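Local coordinates for DNA mismatch repair protein MutS (Thermus aquaticus, PDB 1EWQ) that recognises mismatched and unpaired bases in double-stranded DNA to start mismatch repair, and couples this to a weak ATPase activity, at residues L54-T59 with A71-R76; Q595-A600 with L658-E663. All coordinates share one frame; numbering follows the deposited sequence.

Contact 1 of 2, residues L54-T59 with A71-R76; sequences LGLVLT and AGIPLR. With nucleotides of chain A.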
ATOM      1  N   LEU C  54      -0.411  12.949   9.424  1.00 47.16           N
ATOM      2  CA  LEU C  54      -0.223  13.791   8.252  1.00 47.03           C
ATOM      3  C   LEU C  54       1.192  14.339   8.131  1.00 47.01           C
ATOM      4  O   LEU C  54       1.483  15.134   7.238  1.00 46.97           O
ATOM      5  CB  LEU C  54      -1.223  14.949   8.282  1.00 46.89           C
ATOM      6  CG  LEU C  54      -2.697  14.542   8.342  1.00 46.89           C
ATOM      7  CD1 LEU C  54      -3.558  15.789   8.479  1.00 46.80           C
ATOM      8  CD2 LEU C  54      -3.069  13.751   7.086  1.00 46.79           C
ATOM      9  N   GLY C  55       2.075  13.906   9.026  1.00 47.18           N
ATOM     10  CA  GLY C  55       3.446  14.378   8.979  1.00 47.44           C
ATOM     11  C   GLY C  55       3.518  15.887   9.108  1.00 47.59           C
ATOM     12  O   GLY C  55       4.209  16.560   8.340  1.00 47.58           O
ATOM     13  N   LEU C  56       2.787  16.418  10.083  1.00 47.65           N
ATOM     14  CA  LEU C  56       2.753  17.851  10.337  1.00 47.94           C
ATOM     15  C   LEU C  56       3.748  18.202  11.442  1.00 48.09           C
ATOM     16  O   LEU C  56       4.257  17.326  12.142  1.00 47.66           O
ATOM     17  CB  LEU C  56       1.347  18.278  10.781  1.00 47.74           C
ATOM     18  CG  LEU C  56       0.144  17.932   9.894  1.00 47.61           C
ATOM     19  CD1 LEU C  56      -1.138  18.264  10.650  1.00 47.37           C
ATOM     20  CD2 LEU C  56       0.209  18.692   8.572  1.00 47.38           C
ATOM     21  N   VAL C  57       4.032  19.488  11.587  1.00 48.59           N
ATOM     22  CA  VAL C  57       4.932  19.938  12.632  1.00 49.16           C
ATOM     23  C   VAL C  57       4.132  19.866  13.926  1.00 49.82           C
ATOM     24  O   VAL C  57       2.960  20.253  13.961  1.00 49.64           O
ATOM     25  CB  VAL C  57       5.383  21.392  12.393  1.00 49.04           C
ATOM     26  CG1 VAL C  57       6.200  21.886  13.575  1.00 48.96           C
ATOM     27  CG2 VAL C  57       6.199  21.474  11.114  1.00 49.11           C
ATOM     28  N   LEU C  58       4.751  19.366  14.987  1.00 50.36           N
ATOM     29  CA  LEU C  58       4.062  19.264  16.262  1.00 51.46           C
ATOM     30  C   LEU C  58       4.490  20.409  17.182  1.00 52.24           C
ATOM     31  O   LEU C  58       5.603  20.409  17.698  1.00 52.18           O
ATOM     32  CB  LEU C  58       4.391  17.924  16.922  1.00 51.34           C
ATOM     33  CG  LEU C  58       3.363  17.291  17.859  1.00 51.42           C
ATOM     34  CD1 LEU C  58       4.081  16.260  18.708  1.00 51.44           C
ATOM     35  CD2 LEU C  58       2.707  18.333  18.749  1.00 51.54           C
ATOM     36  N   THR C  59       3.609  21.383  17.389  1.00 53.43           N
ATOM     37  CA  THR C  59       3.928  22.515  18.258  1.00 54.62           C
ATOM     38  C   THR C  59       3.352  22.293  19.657  1.00 55.40           C
ATOM     39  O   THR C  59       3.264  21.162  20.132  1.00 55.39           O
ATOM     40  CB  THR C  59       3.352  23.849  17.717  1.00 54.69           C
ATOM     41  OG1 THR C  59       3.336  23.832  16.284  1.00 55.14           O
ATOM     42  CG2 THR C  59       4.213  25.013  18.181  1.00 54.54           C
ATOM     43  N   ALA C  71      -1.373  20.462  17.130  1.00 47.40           N
ATOM     44  CA  ALA C  71      -1.167  20.198  15.707  1.00 46.19           C
ATOM     45  C   ALA C  71      -2.373  20.787  14.983  1.00 45.28           C
ATOM     46  O   ALA C  71      -3.485  20.753  15.502  1.00 45.56           O
ATOM     47  CB  ALA C  71      -1.070  18.713  15.455  1.00 46.00           C
ATOM     48  N   GLY C  72      -2.166  21.341  13.798  1.00 44.31           N
ATOM     49  CA  GLY C  72      -3.289  21.923  13.091  1.00 43.29           C
ATOM     50  C   GLY C  72      -3.086  22.039  11.600  1.00 42.65           C
ATOM     51  O   GLY C  72      -1.966  21.944  11.109  1.00 42.46           O
ATOM     52  N   ILE C  73      -4.182  22.255  10.881  1.00 42.27           N
ATOM     53  CA  ILE C  73      -4.142  22.386   9.436  1.00 42.03           C
ATOM     54  C   ILE C  73      -5.002  23.566   9.010  1.00 41.93           C
ATOM     55  O   ILE C  73      -6.028  23.848   9.626  1.00 41.69           O
ATOM     56  CB  ILE C  73      -4.684  21.113   8.755  1.00 42.04           C
ATOM     57  CG1 ILE C  73      -6.128  20.861   9.212  1.00 41.74           C
ATOM     58  CG2 ILE C  73      -3.780  19.924   9.081  1.00 41.85           C
ATOM     59  CD1 ILE C  73      -6.801  19.684   8.544  1.00 41.49           C
ATOM     60  N   PRO C  74      -4.590  24.279   7.953  1.00 41.90           N
ATOM     61  CA  PRO C  74      -5.370  25.429   7.482  1.00 42.11           C
ATOM     62  C   PRO C  74      -6.709  25.001   6.886  1.00 42.38           C
ATOM     63  O   PRO C  74      -6.778  24.012   6.152  1.00 42.35           O
ATOM     64  CB  PRO C  74      -4.447  26.068   6.449  1.00 42.03           C
ATOM     65  CG  PRO C  74      -3.669  24.907   5.926  1.00 41.85           C
ATOM     66  CD  PRO C  74      -3.346  24.134   7.179  1.00 41.80           C
ATOM     67  N   LEU C  75      -7.770  25.739   7.204  1.00 42.83           N
ATOM     68  CA  LEU C  75      -9.097  25.416   6.686  1.00 43.41           C
ATOM     69  C   LEU C  75      -9.102  25.395   5.165  1.00 43.84           C
ATOM     70  O   LEU C  75      -9.959  24.761   4.547  1.00 43.81           O
ATOM     71  CB  LEU C  75     -10.147  26.432   7.144  1.00 43.40           C
ATOM     72  CG  LEU C  75     -10.466  26.720   8.608  1.00 43.60           C
ATOM     73  CD1 LEU C  75     -11.912  27.176   8.675  1.00 43.71           C
ATOM     74  CD2 LEU C  75     -10.273  25.502   9.477  1.00 43.63           C
ATOM     75  N   ARG C  76      -8.149  26.103   4.565  1.00 44.25           N
ATOM     76  CA  ARG C  76      -8.047  26.180   3.111  1.00 44.77           C
ATOM     77  C   ARG C  76      -8.045  24.804   2.452  1.00 44.29           C
ATOM     78  O   ARG C  76      -8.801  24.556   1.514  1.00 44.35           O
ATOM     79  CB  ARG C  76      -6.768  26.931   2.698  1.00 45.74           C
ATOM     80  CG  ARG C  76      -5.469  26.126   2.874  1.00 47.07           C
ATOM     81  CD  ARG C  76      -4.218  26.870   2.376  1.00 48.23           C
ATOM     82  NE  ARG C  76      -3.737  27.894   3.308  1.00 49.16           N
ATOM     83  CZ  ARG C  76      -4.285  29.099   3.464  1.00 49.71           C
ATOM     84  NH1 ARG C  76      -5.348  29.454   2.746  1.00 49.73           N
ATOM     85  NH2 ARG C  76      -3.768  29.953   4.343  1.00 50.07           N
TER
ATOM     86  P    DG A  14       2.903  22.833   9.863  1.00 39.97           P
ATOM     87  OP1  DG A  14       2.944  21.361   9.656  1.00 40.33           O
ATOM     88  OP2  DG A  14       4.169  23.582  10.063  1.00 39.70           O
ATOM     89  O5'  DG A  14       2.170  23.490   8.618  1.00 40.03           O
ATOM     90  C5'  DG A  14       0.848  23.117   8.266  1.00 40.13           C
ATOM     91  C4'  DG A  14       0.333  24.039   7.190  1.00 40.33           C
ATOM     92  O4'  DG A  14       0.110  25.354   7.751  1.00 40.63           O
ATOM     93  C3'  DG A  14       1.298  24.233   6.023  1.00 40.36           C
ATOM     94  O3'  DG A  14       0.556  24.302   4.806  1.00 40.40           O
ATOM     95  C2'  DG A  14       1.987  25.551   6.342  1.00 40.29           C
ATOM     96  C1'  DG A  14       0.920  26.329   7.102  1.00 40.34           C
ATOM     97  N9   DG A  14       1.449  27.217   8.138  1.00 39.88           N
ATOM     98  C8   DG A  14       2.433  26.913   9.048  1.00 39.97           C
ATOM     99  N7   DG A  14       2.688  27.890   9.875  1.00 39.82           N
ATOM    100  C5   DG A  14       1.825  28.906   9.486  1.00 39.38           C
ATOM    101  C6   DG A  14       1.641  30.210  10.024  1.00 39.20           C
ATOM    102  O6   DG A  14       2.222  30.743  10.977  1.00 38.76           O
ATOM    103  N1   DG A  14       0.655  30.912   9.338  1.00 39.26           N
ATOM    104  C2   DG A  14      -0.068  30.423   8.277  1.00 39.19           C
ATOM    105  N2   DG A  14      -1.000  31.245   7.772  1.00 38.84           N
ATOM    106  N3   DG A  14       0.103  29.215   7.759  1.00 39.26           N
ATOM    107  C4   DG A  14       1.057  28.513   8.412  1.00 39.44           C
ATOM    108  P    DT A  13       4.801  26.623  14.593  1.00 42.22           P
ATOM    109  OP1  DT A  13       5.971  25.854  15.090  1.00 42.04           O
ATOM    110  OP2  DT A  13       5.004  27.952  13.962  1.00 41.70           O
ATOM    111  O5'  DT A  13       3.990  25.712  13.583  1.00 41.70           O
ATOM    112  C5'  DT A  13       2.583  25.759  13.651  1.00 41.63           C
ATOM    113  C4'  DT A  13       1.969  24.486  13.137  1.00 40.76           C
ATOM    114  O4'  DT A  13       0.635  24.492  13.671  1.00 40.66           O
ATOM    115  C3'  DT A  13       1.827  24.469  11.619  1.00 40.54           C
ATOM    116  O3'  DT A  13       1.915  23.137  11.098  1.00 40.16           O
ATOM    117  C2'  DT A  13       0.473  25.115  11.381  1.00 40.47           C
ATOM    118  C1'  DT A  13      -0.299  24.888  12.683  1.00 40.68           C
ATOM    119  N1   DT A  13      -0.998  26.086  13.199  1.00 40.12           N
ATOM    120  C2   DT A  13      -2.068  25.891  14.043  1.00 39.89           C
ATOM    121  O2   DT A  13      -2.437  24.787  14.406  1.00 40.16           O
ATOM    122  N3   DT A  13      -2.691  27.042  14.451  1.00 39.48           N
ATOM    123  C4   DT A  13      -2.358  28.337  14.116  1.00 39.44           C
ATOM    124  O4   DT A  13      -3.032  29.267  14.536  1.00 39.19           O
ATOM    125  C5   DT A  13      -1.206  28.474  13.256  1.00 39.63           C
ATOM    126  C7   DT A  13      -0.744  29.844  12.873  1.00 39.78           C
ATOM    127  C6   DT A  13      -0.595  27.356  12.839  1.00 40.07           C
ATOM    128  P    DG A  12       5.335  30.333  19.447  1.00 48.07           P
ATOM    129  OP1  DG A  12       6.119  29.715  20.545  1.00 47.71           O
ATOM    130  OP2  DG A  12       5.990  31.297  18.523  1.00 47.66           O
ATOM    131  O5'  DG A  12       4.725  29.171  18.550  1.00 47.34           O
ATOM    132  C5'  DG A  12       3.601  28.406  18.984  1.00 45.79           C
ATOM    133  C4'  DG A  12       2.825  27.947  17.775  1.00 44.69           C
ATOM    134  O4'  DG A  12       1.713  28.853  17.549  1.00 44.43           O
ATOM    135  C3'  DG A  12       3.713  28.001  16.530  1.00 43.98           C
ATOM    136  O3'  DG A  12       3.737  26.792  15.791  1.00 42.77           O
ATOM    137  C2'  DG A  12       3.145  29.135  15.699  1.00 44.40           C
ATOM    138  C1'  DG A  12       1.733  29.365  16.225  1.00 44.39           C
ATOM    139  N9   DG A  12       1.453  30.800  16.278  1.00 44.18           N
ATOM    140  C8   DG A  12       2.410  31.787  16.234  1.00 44.13           C
ATOM    141  N7   DG A  12       1.911  32.990  16.214  1.00 44.26           N
ATOM    142  C5   DG A  12       0.538  32.800  16.265  1.00 44.18           C
ATOM    143  C6   DG A  12      -0.514  33.753  16.258  1.00 44.14           C
ATOM    144  O6   DG A  12      -0.435  34.984  16.191  1.00 44.23           O
ATOM    145  N1   DG A  12      -1.760  33.143  16.329  1.00 44.03           N
ATOM    146  C2   DG A  12      -1.971  31.789  16.389  1.00 44.20           C
ATOM    147  N2   DG A  12      -3.257  31.414  16.445  1.00 44.12           N
ATOM    148  N3   DG A  12      -0.994  30.877  16.393  1.00 44.07           N
ATOM    149  C4   DG A  12       0.230  31.451  16.327  1.00 44.10           C
TER
HETATM  150  O   HOH W   1       0.698  21.381  12.788  1.00 31.57           O
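In the N-terminal mismatch-recognition domain of MutS (domain I), the end of helix 44-54 and the turn after it pack, through Leu-54 and Leu-56, against strand 67-74, and both elements face one DNA backbone. Leu-56 CD1 presses on Ile-73 CG2 at 3.5 Å, tighter than an ordinary methyl contact, and also lies over the Gly-72 carbonyl, 3.8 Å from its O. Leu-54 CD1 reaches the same Ile-73 methyl more loosely, at 4.2 Å, its side chain set about at right angles to the isoleucine. Ile-73 can offer that methyl to both leucines because CG1 takes the place between backbone N and carbonyl carbon (chi1 59°), which turns CG2 to the N side. Gly-55, with positive phi, is the C-prime residue of a Schellman motif that closes the helix, and the chain after it runs on to edge strand 59-62 of the mixed sheet. In this loop the Val-57 N-H points almost straight (174°) at OP1 of DG14 of chain A, 2.9 Å away. Water 1 joins the two segments to the DNA: it accepts from Gly-72 N and lies within donating distance of Val-57 O and of O3' of DT13 of chain A. Gly-72 CA comes within 3.3 Å of O2 of the same thymine. Thr-59 OG1 donates to O3' of DG12 of chain A at 3.0 Å.

Contact 2 of 2, residues Q595-A600 with L658-E663; sequences QTALIA and LVLLDE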
ATOM      1  N   GLN C 595     -16.117 -17.352 -20.199  1.00 22.59           N
ATOM      2  CA  GLN C 595     -16.691 -16.567 -21.295  1.00 22.23           C
ATOM      3  C   GLN C 595     -18.173 -16.863 -21.432  1.00 21.80           C
ATOM      4  O   GLN C 595     -18.955 -15.983 -21.775  1.00 22.07           O
ATOM      5  CB  GLN C 595     -15.954 -16.829 -22.630  1.00 22.46           C
ATOM      6  CG  GLN C 595     -16.474 -17.958 -23.521  1.00 23.27           C
ATOM      7  CD  GLN C 595     -15.650 -18.106 -24.820  1.00 23.78           C
ATOM      8  OE1 GLN C 595     -16.139 -18.606 -25.837  1.00 24.55           O
ATOM      9  NE2 GLN C 595     -14.402 -17.684 -24.774  1.00 23.21           N
ATOM     10  N   THR C 596     -18.553 -18.103 -21.143  1.00 21.20           N
ATOM     11  CA  THR C 596     -19.949 -18.518 -21.218  1.00 20.91           C
ATOM     12  C   THR C 596     -20.770 -17.725 -20.197  1.00 20.47           C
ATOM     13  O   THR C 596     -21.817 -17.168 -20.522  1.00 20.41           O
ATOM     14  CB  THR C 596     -20.084 -20.019 -20.917  1.00 21.36           C
ATOM     15  OG1 THR C 596     -19.337 -20.764 -21.885  1.00 21.67           O
ATOM     16  CG2 THR C 596     -21.539 -20.447 -20.958  1.00 21.91           C
ATOM     17  N   ALA C 597     -20.277 -17.667 -18.963  1.00 19.94           N
ATOM     18  CA  ALA C 597     -20.959 -16.933 -17.905  1.00 19.27           C
ATOM     19  C   ALA C 597     -21.021 -15.441 -18.234  1.00 19.20           C
ATOM     20  O   ALA C 597     -22.041 -14.780 -18.004  1.00 18.61           O
ATOM     21  CB  ALA C 597     -20.235 -17.144 -16.575  1.00 18.84           C
ATOM     22  N   LEU C 598     -19.934 -14.905 -18.777  1.00 19.10           N
ATOM     23  CA  LEU C 598     -19.922 -13.484 -19.099  1.00 19.78           C
ATOM     24  C   LEU C 598     -20.894 -13.123 -20.213  1.00 19.88           C
ATOM     25  O   LEU C 598     -21.578 -12.104 -20.138  1.00 20.28           O
ATOM     26  CB  LEU C 598     -18.500 -13.021 -19.438  1.00 20.27           C
ATOM     27  CG  LEU C 598     -17.584 -13.046 -18.209  1.00 20.60           C
ATOM     28  CD1 LEU C 598     -16.138 -12.758 -18.623  1.00 20.87           C
ATOM     29  CD2 LEU C 598     -18.081 -12.038 -17.185  1.00 20.25           C
ATOM     30  N   ILE C 599     -20.969 -13.953 -21.243  1.00 20.04           N
ATOM     31  CA  ILE C 599     -21.897 -13.683 -22.338  1.00 20.28           C
ATOM     32  C   ILE C 599     -23.326 -13.656 -21.789  1.00 20.84           C
ATOM     33  O   ILE C 599     -24.115 -12.766 -22.127  1.00 20.44           O
ATOM     34  CB  ILE C 599     -21.772 -14.761 -23.442  1.00 20.37           C
ATOM     35  CG1 ILE C 599     -20.439 -14.578 -24.179  1.00 20.23           C
ATOM     36  CG2 ILE C 599     -22.958 -14.686 -24.399  1.00 19.76           C
ATOM     37  CD1 ILE C 599     -20.096 -15.738 -25.097  1.00 20.60           C
ATOM     38  N   ALA C 600     -23.642 -14.632 -20.935  1.00 21.08           N
ATOM     39  CA  ALA C 600     -24.967 -14.736 -20.310  1.00 21.72           C
ATOM     40  C   ALA C 600     -25.201 -13.530 -19.401  1.00 22.09           C
ATOM     41  O   ALA C 600     -26.296 -12.962 -19.366  1.00 22.55           O
ATOM     42  CB  ALA C 600     -25.064 -16.023 -19.496  1.00 21.81           C
ATOM     43  N   LEU C 658     -26.916 -21.762 -14.284  1.00 23.33           N
ATOM     44  CA  LEU C 658     -25.718 -21.993 -15.085  1.00 22.69           C
ATOM     45  C   LEU C 658     -24.696 -22.326 -14.026  1.00 22.48           C
ATOM     46  O   LEU C 658     -24.394 -21.484 -13.181  1.00 22.71           O
ATOM     47  CB  LEU C 658     -25.281 -20.734 -15.843  1.00 21.60           C
ATOM     48  CG  LEU C 658     -23.910 -20.835 -16.553  1.00 21.63           C
ATOM     49  CD1 LEU C 658     -23.979 -21.851 -17.686  1.00 20.97           C
ATOM     50  CD2 LEU C 658     -23.479 -19.467 -17.107  1.00 20.30           C
ATOM     51  N   VAL C 659     -24.196 -23.555 -14.048  1.00 22.01           N
ATOM     52  CA  VAL C 659     -23.202 -24.007 -13.084  1.00 21.83           C
ATOM     53  C   VAL C 659     -21.871 -24.245 -13.799  1.00 22.53           C
ATOM     54  O   VAL C 659     -21.835 -24.905 -14.842  1.00 22.45           O
ATOM     55  CB  VAL C 659     -23.663 -25.326 -12.414  1.00 21.69           C
ATOM     56  CG1 VAL C 659     -22.605 -25.819 -11.458  1.00 20.84           C
ATOM     57  CG2 VAL C 659     -25.019 -25.109 -11.686  1.00 21.27           C
ATOM     58  N   LEU C 660     -20.784 -23.713 -13.242  1.00 22.77           N
ATOM     59  CA  LEU C 660     -19.456 -23.862 -13.836  1.00 23.78           C
ATOM     60  C   LEU C 660     -18.513 -24.570 -12.873  1.00 24.11           C
ATOM     61  O   LEU C 660     -18.102 -23.989 -11.874  1.00 24.16           O
ATOM     62  CB  LEU C 660     -18.871 -22.489 -14.197  1.00 24.02           C
ATOM     63  CG  LEU C 660     -19.650 -21.561 -15.147  1.00 24.71           C
ATOM     64  CD1 LEU C 660     -18.800 -20.306 -15.431  1.00 25.32           C
ATOM     65  CD2 LEU C 660     -19.965 -22.269 -16.442  1.00 25.09           C
ATOM     66  N   LEU C 661     -18.180 -25.827 -13.162  1.00 24.89           N
ATOM     67  CA  LEU C 661     -17.288 -26.585 -12.292  1.00 25.78           C
ATOM     68  C   LEU C 661     -15.938 -26.792 -12.953  1.00 26.31           C
ATOM     69  O   LEU C 661     -15.842 -27.186 -14.114  1.00 25.86           O
ATOM     70  CB  LEU C 661     -17.903 -27.932 -11.913  1.00 25.85           C
ATOM     71  CG  LEU C 661     -19.302 -27.910 -11.282  1.00 26.41           C
ATOM     72  CD1 LEU C 661     -19.672 -29.331 -10.854  1.00 26.05           C
ATOM     73  CD2 LEU C 661     -19.343 -26.952 -10.092  1.00 25.85           C
ATOM     74  N   ASP C 662     -14.895 -26.526 -12.179  1.00 27.67           N
ATOM     75  CA  ASP C 662     -13.515 -26.615 -12.636  1.00 28.50           C
ATOM     76  C   ASP C 662     -12.755 -27.654 -11.814  1.00 28.77           C
ATOM     77  O   ASP C 662     -12.291 -27.369 -10.712  1.00 28.65           O
ATOM     78  CB  ASP C 662     -12.881 -25.223 -12.490  1.00 29.91           C
ATOM     79  CG  ASP C 662     -11.424 -25.170 -12.916  1.00 31.54           C
ATOM     80  OD1 ASP C 662     -10.584 -24.719 -12.092  1.00 32.58           O
ATOM     81  OD2 ASP C 662     -11.121 -25.551 -14.065  1.00 32.05           O
ATOM     82  N   GLU C 663     -12.661 -28.868 -12.355  1.00 28.80           N
ATOM     83  CA  GLU C 663     -11.938 -29.969 -11.723  1.00 29.45           C
ATOM     84  C   GLU C 663     -12.415 -30.370 -10.316  1.00 29.61           C
ATOM     85  O   GLU C 663     -11.610 -30.638  -9.415  1.00 29.72           O
ATOM     86  CB  GLU C 663     -10.433 -29.654 -11.715  1.00 29.55           C
ATOM     87  CG  GLU C 663      -9.910 -29.141 -13.069  1.00 30.79           C
ATOM     88  CD  GLU C 663      -8.392 -28.999 -13.129  1.00 30.98           C
ATOM     89  OE1 GLU C 663      -7.793 -28.516 -12.150  1.00 31.39           O
ATOM     90  OE2 GLU C 663      -7.795 -29.356 -14.165  1.00 31.73           O
TER
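Thr-596 opens the contact on helix 589-603, the helix that follows the Walker A P-loop of the MutS ATPase domain (domain V) and here lies over the mixed sheet of a P-loop NTPase fold. Its CG2 comes to 4.3 Å from Leu-658 CD1, while OG1 is hydrogen-bonded back to the Phe-592 carbonyl of its own helix. Ala-597, one residue on, touches two leucines of strand 657-662: its CA rests 3.7 Å from Leu-658 CD2, and its CB lies 4.0 Å from that same CD2. A turn later, Ala-600 CB meets the same Leu-658 methyl loosely at 4.5 Å. Segments 595-600 and 658-662 run nearly antiparallel, at 159°, with their axes 9.8 Å apart at closest approach, the usual spacing of a helix on a sheet. Ile-622 of strand 621-625 and Leu-692 of strand 690-694, the neighbours of strand 657-662 in the sheet, extend this apolar layer beneath the helix. In Leu-660 CG lies beside the backbone N (chi1 -57°), and from there its CD1 methyl reaches Ala-597 CB at 3.7 Å.

How the contacts relate
Contact 1 (54-59 with 71-76) closes long before contact 2 (595-600 with 658-663) opens, and the two share no helix, strand or sheet. Their centres are 53 Å apart, on opposite sides of the chain's centre, with nearest atoms about 38 Å from each other. Contact 1 belongs to domain I and its six-stranded sheet, directly on the DNA; contact 2 joins a helix to the sheet of the domain V ATPase, about 45 Å from the bound nucleic acid at its nearest atom. DNA binding at contact 1 and the predicted ATP site near contact 2 thus lie in remote parts of one subunit, and any signal between them probably has to travel through the intervening domains.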